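Local coordinates for protein taurine:2-oxoglutarate aminotransferase (Bifidobacterium kashiwanohense PV20-2, PDB 6JIX) that probably transfers the amino group of taurine to 2-oxoglutarate, working with pyridoxal 5'-phosphate as a class-III aminotransferase, at residues Cys139-His144 with Tyr180-Thr185; Met175-Tyr180 with Ala195-Arg200. All coordinates share one frame; numbering follows the deposited sequence.

Interaction 1. Residues Cys139-His144 with Tyr180-Thr185; sequences CYRSYH and YEDGYT. With PLP (pyridoxal-5'-phosphate), chain G.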
# COMPACT_ATOMS: atom_id res chain seq x y z
N CYS A 139 1.84 5.07 -20.95
CA CYS A 139 0.79 5.49 -21.87
C CYS A 139 -0.10 6.55 -21.23
O CYS A 139 -0.39 6.50 -20.03
CB CYS A 139 -0.08 4.31 -22.28
SG CYS A 139 0.81 2.90 -22.88
N TYR A 140 -0.54 7.50 -22.06
CA TYR A 140 -1.53 8.48 -21.63
C TYR A 140 -2.85 7.81 -21.25
O TYR A 140 -3.51 8.22 -20.29
CB TYR A 140 -1.77 9.52 -22.73
CG TYR A 140 -0.81 10.69 -22.72
CD1 TYR A 140 -0.70 11.52 -21.62
CD2 TYR A 140 -0.02 10.98 -23.83
CE1 TYR A 140 0.19 12.61 -21.62
CE2 TYR A 140 0.86 12.07 -23.84
CZ TYR A 140 0.96 12.88 -22.74
OH TYR A 140 1.84 13.96 -22.74
N ARG A 141 -3.25 6.77 -22.00
CA ARG A 141 -4.48 6.03 -21.70
C ARG A 141 -4.12 4.86 -20.79
O ARG A 141 -3.99 3.71 -21.21
CB ARG A 141 -5.15 5.56 -22.98
CG ARG A 141 -6.06 6.56 -23.66
CD ARG A 141 -6.27 6.15 -25.12
NE ARG A 141 -7.18 7.02 -25.85
CZ ARG A 141 -7.03 7.36 -27.12
NH1 ARG A 141 -6.01 6.90 -27.82
NH2 ARG A 141 -7.92 8.16 -27.71
N SER A 142 -3.99 5.17 -19.50
CA SER A 142 -3.55 4.17 -18.54
C SER A 142 -3.80 4.67 -17.13
O SER A 142 -3.88 5.88 -16.89
CB SER A 142 -2.05 3.84 -18.73
OG SER A 142 -1.21 4.78 -18.07
N TYR A 143 -3.95 3.72 -16.21
CA TYR A 143 -3.96 4.00 -14.78
C TYR A 143 -3.08 2.98 -14.07
O TYR A 143 -3.21 1.77 -14.30
CB TYR A 143 -5.38 3.96 -14.20
CG TYR A 143 -5.42 4.28 -12.72
CD1 TYR A 143 -5.22 5.57 -12.26
CD2 TYR A 143 -5.66 3.28 -11.77
CE1 TYR A 143 -5.26 5.88 -10.89
CE2 TYR A 143 -5.71 3.57 -10.40
CZ TYR A 143 -5.51 4.88 -9.96
OH TYR A 143 -5.54 5.19 -8.60
N HIS A 144 -2.18 3.48 -13.20
CA HIS A 144 -1.24 2.63 -12.47
C HIS A 144 -1.23 2.84 -10.96
O HIS A 144 -0.36 2.28 -10.28
CB HIS A 144 0.19 2.85 -13.00
CG HIS A 144 0.35 2.49 -14.44
ND1 HIS A 144 0.38 1.18 -14.87
CD2 HIS A 144 0.49 3.26 -15.54
CE1 HIS A 144 0.54 1.17 -16.19
NE2 HIS A 144 0.62 2.42 -16.61
N TYR A 180 -11.22 2.39 -31.88
CA TYR A 180 -12.51 2.98 -32.22
C TYR A 180 -12.47 4.51 -32.09
O TYR A 180 -12.85 5.22 -33.02
CB TYR A 180 -13.61 2.40 -31.35
CG TYR A 180 -14.96 2.99 -31.70
CD1 TYR A 180 -15.78 2.40 -32.68
CD2 TYR A 180 -15.41 4.16 -31.09
CE1 TYR A 180 -17.00 2.97 -33.01
CE2 TYR A 180 -16.64 4.72 -31.41
CZ TYR A 180 -17.43 4.13 -32.37
OH TYR A 180 -18.64 4.72 -32.69
N GLU A 181 -12.01 5.03 -30.94
CA GLU A 181 -12.06 6.47 -30.72
C GLU A 181 -11.15 7.25 -31.67
O GLU A 181 -11.30 8.47 -31.80
CB GLU A 181 -11.72 6.78 -29.26
CG GLU A 181 -12.79 6.35 -28.26
CD GLU A 181 -12.58 6.93 -26.88
OE1 GLU A 181 -11.82 7.91 -26.76
OE2 GLU A 181 -13.18 6.40 -25.91
N ASP A 182 -10.17 6.60 -32.29
CA ASP A 182 -9.28 7.25 -33.22
C ASP A 182 -9.76 7.15 -34.67
O ASP A 182 -9.13 7.73 -35.55
CB ASP A 182 -7.86 6.66 -33.11
CG ASP A 182 -7.22 6.90 -31.73
OD1 ASP A 182 -7.48 7.95 -31.09
OD2 ASP A 182 -6.43 6.03 -31.31
N GLY A 183 -10.86 6.45 -34.93
CA GLY A 183 -11.41 6.40 -36.26
C GLY A 183 -11.17 5.13 -37.06
O GLY A 183 -11.50 5.10 -38.25
N TYR A 184 -10.59 4.09 -36.46
CA TYR A 184 -10.30 2.85 -37.18
C TYR A 184 -11.25 1.73 -36.73
O TYR A 184 -12.17 1.94 -35.94
CB TYR A 184 -8.84 2.44 -36.98
CG TYR A 184 -7.85 3.56 -37.20
CD1 TYR A 184 -7.42 3.91 -38.48
CD2 TYR A 184 -7.34 4.27 -36.13
CE1 TYR A 184 -6.51 4.94 -38.68
CE2 TYR A 184 -6.44 5.29 -36.31
CZ TYR A 184 -6.02 5.62 -37.58
OH TYR A 184 -5.12 6.64 -37.73
N THR A 185 -11.00 0.53 -37.26
CA THR A 185 -11.90 -0.61 -37.10
C THR A 185 -11.11 -1.88 -36.81
O THR A 185 -10.35 -2.34 -37.67
CB THR A 185 -12.76 -0.79 -38.36
OG1 THR A 185 -13.39 0.46 -38.67
CG2 THR A 185 -13.82 -1.85 -38.14
N1 PLP G . -2.90 -0.76 -12.12
C2 PLP G . -4.09 -1.01 -12.70
C2A PLP G . -4.17 -1.58 -14.10
C3 PLP G . -5.29 -0.72 -12.00
O3 PLP G . -6.53 -0.96 -12.57
C4 PLP G . -5.25 -0.21 -10.73
C4A PLP G . -6.59 0.08 -10.00
O4A PLP G . -7.61 0.33 -10.64
C5 PLP G . -3.96 0.03 -10.16
C6 PLP G . -2.80 -0.27 -10.88
C5A PLP G . -3.86 0.61 -8.70
O4P PLP G . -4.08 -0.46 -7.84
P PLP G . -4.43 -0.19 -6.28
O1P PLP G . -4.42 -1.46 -5.53
O2P PLP G . -3.37 0.60 -5.62
O3P PLP G . -5.90 0.61 -6.18
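Arg-141, on the loop that runs from strand 135-139 into the pyridoxal-5'-phosphate pocket, reaches out to Asp-182 at the end of the short helix 179-182 and makes a surface salt bridge. Its NH2 points at Asp-182 OD1 over 3.4 Å, a long and weak hydrogen bond with an N-H...O angle of 154°. The carboxylate oxygen sits at the guanidinium edge, close to its plane, yet the two flat groups are turned 48° apart. The side chains come at each other from opposite directions: with CG anti to the carbonyl carbon (chi1 -85°), Arg-141 runs extended from CG to NE and spans the gap. Glu-181 adds a second negative charge, its OE1 lying 4.0 Å from Arg-141 NH2, too far for a salt bridge. Both groups have a stronger partner in segment 175-180: Arg-141 NH1 donates to Asn-176 O, and Asp-182 OD2 accepts from Asn-178 N. Cutting the side chain back to an alanine here would probably leave Asn-176 O without this donor and Asp-182 without its salt-bridge mate.

The loop belongs to the large domain of a fold-type I aminotransferase, where the ends of the central strands deliver residues to the cofactor. Just past Arg-141, Ser-142 OG bonds back to Cys-139 O at 2.7 Å. Tyr-143 and His-144 then meet the cofactor: Tyr-143 O lies 3.3 Å from PLP C2, Tyr-143 CE2 at the ring edge 3.6 Å from PLP C4A, and the backbone C of His-144 3.5 Å from PLP C6. The imidazole of His-144 hydrogen-bonds through ND1 to Asp-252, another residue of the pocket. At the far end, Gly-183 closes helix 179-182 with a Schellman motif, its N bonded to Tyr-180 O at 3.0 Å.

Interaction 2. Residues Met175-Tyr180 with Ala195-Arg200; sequences MNPNMY and ADYLHR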
# COMPACT_ATOMS: atom_id res chain seq x y z
N MET A 175 1.19 8.51 -26.41
CA MET A 175 -0.20 8.20 -26.73
C MET A 175 -0.30 6.79 -27.31
O MET A 175 0.43 6.44 -28.24
CB MET A 175 -0.75 9.21 -27.73
CG MET A 175 -2.21 9.00 -28.08
SD MET A 175 -3.32 9.16 -26.66
CE MET A 175 -2.57 10.59 -25.87
N ASN A 176 -1.17 5.95 -26.70
CA ASN A 176 -1.46 4.63 -27.23
C ASN A 176 -2.78 4.65 -27.99
O ASN A 176 -3.64 5.49 -27.72
CB ASN A 176 -1.54 3.56 -26.12
CG ASN A 176 -2.26 4.05 -24.86
OD1 ASN A 176 -2.41 5.25 -24.62
ND2 ASN A 176 -2.69 3.09 -24.04
N PRO A 177 -2.96 3.74 -28.95
CA PRO A 177 -4.16 3.79 -29.80
C PRO A 177 -5.38 3.24 -29.08
O PRO A 177 -5.33 2.20 -28.42
CB PRO A 177 -3.78 2.89 -30.98
CG PRO A 177 -2.84 1.89 -30.38
CD PRO A 177 -2.05 2.65 -29.34
N ASN A 178 -6.48 3.96 -29.23
CA ASN A 178 -7.82 3.46 -28.91
C ASN A 178 -8.52 3.37 -30.25
O ASN A 178 -9.11 4.35 -30.72
CB ASN A 178 -8.58 4.38 -27.94
CG ASN A 178 -9.99 3.85 -27.59
OD1 ASN A 178 -10.55 2.99 -28.27
ND2 ASN A 178 -10.57 4.39 -26.52
N MET A 179 -8.46 2.19 -30.86
CA MET A 179 -8.82 2.05 -32.27
C MET A 179 -10.14 2.72 -32.61
O MET A 179 -10.21 3.54 -33.53
CB MET A 179 -8.84 0.57 -32.65
CG MET A 179 -7.50 0.15 -33.17
SD MET A 179 -7.52 -1.54 -33.72
CE MET A 179 -7.21 -1.28 -35.47
N TYR A 180 -11.22 2.39 -31.88
CA TYR A 180 -12.51 2.98 -32.22
C TYR A 180 -12.47 4.51 -32.09
O TYR A 180 -12.85 5.22 -33.02
CB TYR A 180 -13.61 2.40 -31.35
CG TYR A 180 -14.96 2.99 -31.70
CD1 TYR A 180 -15.78 2.40 -32.68
CD2 TYR A 180 -15.41 4.16 -31.09
CE1 TYR A 180 -17.00 2.97 -33.01
CE2 TYR A 180 -16.64 4.72 -31.41
CZ TYR A 180 -17.43 4.13 -32.37
OH TYR A 180 -18.64 4.72 -32.69
N ALA A 195 1.56 -0.18 -37.14
CA ALA A 195 2.75 0.38 -37.76
C ALA A 195 2.92 1.85 -37.37
O ALA A 195 4.03 2.28 -37.03
CB ALA A 195 2.68 0.23 -39.28
N ASP A 196 1.83 2.62 -37.39
CA ASP A 196 1.92 4.04 -37.07
C ASP A 196 2.28 4.25 -35.60
O ASP A 196 3.17 5.04 -35.27
CB ASP A 196 0.63 4.76 -37.46
CG ASP A 196 0.51 6.14 -36.85
OD1 ASP A 196 1.55 6.77 -36.52
OD2 ASP A 196 -0.64 6.62 -36.71
N TYR A 197 1.59 3.55 -34.69
CA TYR A 197 1.84 3.84 -33.28
C TYR A 197 3.19 3.31 -32.81
O TYR A 197 3.85 3.94 -31.97
CB TYR A 197 0.68 3.31 -32.43
CG TYR A 197 -0.43 4.34 -32.39
CD1 TYR A 197 -1.38 4.40 -33.39
CD2 TYR A 197 -0.46 5.30 -31.38
CE1 TYR A 197 -2.38 5.37 -33.36
CE2 TYR A 197 -1.44 6.27 -31.36
CZ TYR A 197 -2.40 6.29 -32.34
OH TYR A 197 -3.39 7.25 -32.32
N LEU A 198 3.67 2.19 -33.36
CA LEU A 198 5.04 1.77 -33.08
C LEU A 198 6.04 2.80 -33.58
O LEU A 198 7.06 3.06 -32.92
CB LEU A 198 5.30 0.41 -33.72
CG LEU A 198 4.58 -0.77 -33.11
CD1 LEU A 198 5.04 -2.05 -33.77
CD2 LEU A 198 4.87 -0.80 -31.61
N HIS A 199 5.78 3.43 -34.73
CA HIS A 199 6.74 4.41 -35.23
C HIS A 199 6.72 5.68 -34.40
O HIS A 199 7.78 6.27 -34.15
CB HIS A 199 6.47 4.74 -36.71
CG HIS A 199 7.38 5.79 -37.25
ND1 HIS A 199 6.99 7.11 -37.39
CD2 HIS A 199 8.68 5.74 -37.64
CE1 HIS A 199 8.00 7.82 -37.86
NE2 HIS A 199 9.03 7.01 -38.03
N ARG A 200 5.53 6.13 -33.98
CA ARG A 200 5.43 7.25 -33.04
C ARG A 200 6.22 6.98 -31.77
O ARG A 200 6.89 7.88 -31.25
CB ARG A 200 3.97 7.51 -32.68
CG ARG A 200 3.07 7.95 -33.80
CD ARG A 200 1.79 8.45 -33.18
NE ARG A 200 0.68 8.42 -34.10
CZ ARG A 200 -0.52 8.93 -33.83
NH1 ARG A 200 -0.76 9.52 -32.66
NH2 ARG A 200 -1.48 8.86 -34.74
O HOH W 1 2.56 4.09 -29.31
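Pro-177 lies flat over the ring of Tyr-197, with Pro-177 CB above its centre in a CH-pi contact, 3.7 Å from the ring centroid and 11° off the normal. The pyrrolidine lies slantwise across the ring: CB leans slightly toward CD1 and CE1, while Pro-177 CD reaches the other flank at Tyr-197 CD2, also at 3.7 Å. The two side chains point in opposite senses as they pass. Met-175 comes from a different quarter. Its carbonyl oxygen meets the ring edge, in the ring plane, 3.5 Å from Tyr-197 CD2, and its CG makes a looser apolar contact beside CE2. A water near the same edge joins the two backbones, donating to Tyr-197 O at 3.0 Å and, weakly, to Met-175 O.

The opposite face of the Tyr-197 ring is taken by Arg-200, whose NE stands 4.0 Å above the plane over the centre. Its guanidinium is kept there by Asp-196, one turn back on the same helix: NE bonds to Asp-196 OD1 at 3.1 Å and NH2 to Asp-196 OD2, a side-on, two-nitrogen grip. Tyr-197 is thus held between a proline on one face and an ion pair of its own helix on the other, and Tyr-234 of helix 234-245 also touches the side chains of both Tyr-197 and Pro-177. The arrangement packs helix 190-208 against the segment that follows the edge strand 171-174, part of the alpha/beta layering of the fold-type I large domain.

Overall arrangement
Interactions 1 and 2 have centres 8 Å apart and share Tyr-180, both drawing on helix 179-182; their segments alternate along the chain. Segment 175-180 is the bridge between them. The 2.8 Å bond from Arg-141 NH1 to Asn-176 O ties the pocket loop to the residue next to Pro-177. Further on, Tyr-184 N stands 3.0 Å from Met-179 O, a probable hydrogen bond. Of the four segments, the cofactor is met by the end of 139-144, at Tyr-143 and His-144. The side chain of Asn-176 stays about 11 Å from the cofactor, and interaction 2 is packing away from the active site.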